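Long-range contact in N5-Carboxyaminoimidazole ribonucleotide synthetase (Staphylococcus aureus subsp. aureus, PDB 3ORQ), which catalyses the ATP-dependent conversion of 5-aminoimidazole ribonucleotide and bicarbonate to N5-carboxyaminoimidazole ribonucleotide in purine biosynthesis: residues Asn190-Val195 and Phe258-Asn263. Numbering follows the deposited sequence.
Sequences NIKKEV and FFIDSN. With ADP (adenosine-5'-diphosphate), chain D.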
loop_
_atom_site.group_PDB
_atom_site.type_symbol
_atom_site.label_atom_id
_atom_site.label_comp_id
_atom_site.label_asym_id
_atom_site.label_seq_id
_atom_site.Cartn_x
_atom_site.Cartn_y
_atom_site.Cartn_z
ATOM N N ASN A 190 38.062 8.032 1.376
ATOM C CA ASN A 190 37.744 8.002 2.792
ATOM C C ASN A 190 36.367 8.640 3.010
ATOM O O ASN A 190 36.255 9.852 3.232
ATOM C CB ASN A 190 38.827 8.730 3.602
ATOM C CG ASN A 190 38.636 8.579 5.111
ATOM O OD1 ASN A 190 39.090 9.421 5.887
ATOM N ND2 ASN A 190 37.963 7.502 5.529
ATOM N N ILE A 191 35.328 7.810 2.934
ATOM C CA ILE A 191 33.926 8.261 2.950
ATOM C C ILE A 191 33.355 8.380 4.362
ATOM O O ILE A 191 33.463 7.437 5.141
ATOM C CB ILE A 191 33.068 7.276 2.184
ATOM C CG1 ILE A 191 33.522 7.236 0.729
ATOM C CG2 ILE A 191 31.553 7.630 2.314
ATOM C CD1 ILE A 191 32.680 6.308 -0.113
ATOM N N LYS A 192 32.752 9.524 4.697
ATOM C CA LYS A 192 32.133 9.647 6.026
ATOM C C LYS A 192 30.623 9.348 6.012
ATOM O O LYS A 192 30.086 8.803 6.972
ATOM C CB LYS A 192 32.434 10.990 6.707
ATOM C CG LYS A 192 31.893 12.184 5.984
ATOM C CD LYS A 192 32.260 13.504 6.667
ATOM C CE LYS A 192 31.053 14.123 7.353
ATOM N NZ LYS A 192 31.377 15.463 7.926
ATOM N N LYS A 193 29.945 9.704 4.930
ATOM C CA LYS A 193 28.531 9.379 4.775
ATOM C C LYS A 193 28.228 9.022 3.327
ATOM O O LYS A 193 28.858 9.540 2.409
ATOM C CB LYS A 193 27.667 10.575 5.207
ATOM C CG LYS A 193 27.526 10.791 6.712
ATOM C CD LYS A 193 26.128 10.450 7.160
ATOM C CE LYS A 193 25.644 11.398 8.246
ATOM N NZ LYS A 193 26.273 11.196 9.584
ATOM N N GLU A 194 27.275 8.117 3.138
ATOM C CA GLU A 194 26.652 7.920 1.828
ATOM C C GLU A 194 25.207 8.373 1.821
ATOM O O GLU A 194 24.457 8.124 2.774
ATOM C CB GLU A 194 26.722 6.471 1.398
ATOM C CG GLU A 194 28.150 5.981 1.195
ATOM C CD GLU A 194 28.187 4.579 0.731
ATOM O OE1 GLU A 194 28.620 3.729 1.510
ATOM O OE2 GLU A 194 27.747 4.309 -0.397
ATOM N N VAL A 195 24.811 9.047 0.749
ATOM C CA VAL A 195 23.428 9.464 0.607
ATOM C C VAL A 195 22.940 9.104 -0.774
ATOM O O VAL A 195 23.743 8.787 -1.669
ATOM C CB VAL A 195 23.197 11.001 0.846
ATOM C CG1 VAL A 195 23.648 11.388 2.232
ATOM C CG2 VAL A 195 23.872 11.850 -0.234
ATOM N N PHE A 258 25.375 8.797 -3.927
ATOM C CA PHE A 258 26.501 9.721 -3.774
ATOM C C PHE A 258 27.426 9.321 -2.624
ATOM O O PHE A 258 26.991 8.746 -1.638
ATOM C CB PHE A 258 26.042 11.154 -3.450
ATOM C CG PHE A 258 25.097 11.758 -4.444
ATOM C CD1 PHE A 258 23.750 11.436 -4.420
ATOM C CD2 PHE A 258 25.540 12.720 -5.344
ATOM C CE1 PHE A 258 22.858 12.030 -5.320
ATOM C CE2 PHE A 258 24.684 13.310 -6.241
ATOM C CZ PHE A 258 23.317 12.968 -6.225
ATOM N N PHE A 259 28.697 9.702 -2.751
ATOM C CA PHE A 259 29.636 9.627 -1.656
ATOM C C PHE A 259 29.899 11.020 -1.084
ATOM O O PHE A 259 30.010 12.004 -1.821
ATOM C CB PHE A 259 30.973 9.025 -2.130
ATOM C CG PHE A 259 30.873 7.625 -2.637
ATOM C CD1 PHE A 259 29.899 6.752 -2.149
ATOM C CD2 PHE A 259 31.760 7.166 -3.605
ATOM C CE1 PHE A 259 29.802 5.430 -2.620
ATOM C CE2 PHE A 259 31.679 5.845 -4.086
ATOM C CZ PHE A 259 30.700 4.968 -3.574
ATOM N N ILE A 260 30.013 11.116 0.228
ATOM C CA ILE A 260 30.624 12.315 0.772
ATOM C C ILE A 260 31.976 12.019 1.495
ATOM O O ILE A 260 32.045 11.157 2.380
ATOM C CB ILE A 260 29.638 13.166 1.604
ATOM C CG1 ILE A 260 29.976 13.080 3.075
ATOM C CG2 ILE A 260 28.094 12.898 1.265
ATOM C CD1 ILE A 260 30.529 14.374 3.580
ATOM N N ASP A 261 33.029 12.730 1.076
ATOM C CA ASP A 261 34.408 12.691 1.653
ATOM C C ASP A 261 34.557 12.753 3.153
ATOM O O ASP A 261 33.657 13.178 3.855
ATOM C CB ASP A 261 35.217 13.918 1.155
ATOM C CG ASP A 261 36.142 13.571 0.047
ATOM O OD1 ASP A 261 36.062 12.414 -0.441
ATOM O OD2 ASP A 261 36.961 14.423 -0.329
ATOM N N SER A 262 35.758 12.418 3.627
ATOM C CA SER A 262 36.213 12.841 4.957
ATOM C C SER A 262 36.226 14.376 5.048
ATOM O O SER A 262 36.122 14.950 6.135
ATOM C CB SER A 262 37.600 12.285 5.239
ATOM O OG SER A 262 38.510 12.677 4.227
ATOM N N ASN A 263 36.322 15.016 3.883
ATOM C CA ASN A 263 36.338 16.475 3.767
ATOM C C ASN A 263 35.045 17.123 3.270
ATOM O O ASN A 263 35.058 18.245 2.751
ATOM C CB ASN A 263 37.516 16.915 2.902
ATOM C CG ASN A 263 38.747 17.189 3.723
ATOM O OD1 ASN A 263 39.007 18.335 4.094
ATOM N ND2 ASN A 263 39.492 16.137 4.055
HETATM P PB ADP D . 27.083 -2.046 -6.092
HETATM O O1B ADP D . 26.724 -1.503 -7.451
HETATM O O2B ADP D . 26.248 -1.645 -4.908
HETATM O O3B ADP D . 27.356 -3.524 -6.144
HETATM P PA ADP D . 28.875 0.093 -5.539
HETATM O O1A ADP D . 29.829 0.519 -6.627
HETATM O O2A ADP D . 27.605 0.880 -5.341
HETATM O O3A ADP D . 28.545 -1.479 -5.732
HETATM O "O5'" ADP D . 29.626 0.043 -4.121
HETATM C "C5'" ADP D . 29.037 -0.573 -2.988
HETATM C "C4'" ADP D . 29.637 0.041 -1.735
HETATM O "O4'" ADP D . 31.078 -0.130 -1.711
HETATM C "C3'" ADP D . 29.388 1.548 -1.630
HETATM O "O3'" ADP D . 28.144 1.893 -1.009
HETATM C "C2'" ADP D . 30.570 2.009 -0.792
HETATM O "O2'" ADP D . 30.250 1.962 0.587
HETATM C "C1'" ADP D . 31.690 1.029 -1.122
HETATM N N9 ADP D . 32.483 1.719 -2.162
HETATM C C8 ADP D . 32.325 1.562 -3.494
HETATM N N7 ADP D . 33.167 2.360 -4.195
HETATM C C5 ADP D . 33.896 3.032 -3.268
HETATM C C6 ADP D . 34.992 4.034 -3.324
HETATM N N6 ADP D . 35.445 4.459 -4.535
HETATM N N1 ADP D . 35.470 4.497 -2.145
HETATM C C2 ADP D . 34.996 4.073 -0.948
HETATM N N3 ADP D . 34.000 3.162 -0.819
HETATM C C4 ADP D . 33.435 2.622 -1.934
#
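Ile191 and Glu194 both meet the ring of Phe259, and the way they share it illustrates how paired strands of an ATP-grasp domain build a nucleotide site. The terminal methyl of Ile191 lies over one face in a CH-pi contact, CD1 standing 3.5 Å from the centroid of the Phe259 ring. With CG1 beside the backbone N (chi1 -62°) and CD1 anti to CA, the Ile191 methyl also reaches the adenine, with Ile191 CD1 3.3 Å from ADP C2. Phe259 adds its own contact to the base, CZ of Phe259 lying 3.6 Å from ADP N7. Glu194 instead runs alongside the ring, pointing the same way; OE2 comes to the edge in the ring plane, 3.2 Å from CE1 of Phe259, while the carboxylate is turned 75° from that plane. ADP O2' donates to Glu194 OE1 at 2.6 Å and ADP O3' to Glu194 OE2 at 2.5 Å, and His217 adds a weak hydrogen bond to OE1.

The antiparallel strands that carry these side chains are joined by backbone hydrogen bonds. Val195 and Phe258 exchange a reciprocal pair, and Ile260 N donates to Lys193 O. At the corner, Lys192 N donates to Ile260 O at 2.9 Å. On the sheet face opposite the nucleotide, Val195 CG2 packs on Phe258 CB, and Ile231 touches both Val195 and Ile260. The aliphatic part of Lys192 crosses Ile260, Lys192 CG 3.5 Å from Ile260 CD1, as Lys192 NZ hydrogen-bonds OD1 of Asn264.

This strand pair thus gives apolar contact to the adenine and a carboxylate to the ribose diol; the negative charge of Glu194 probably strengthens its oxygens as acceptors for the two hydroxyls.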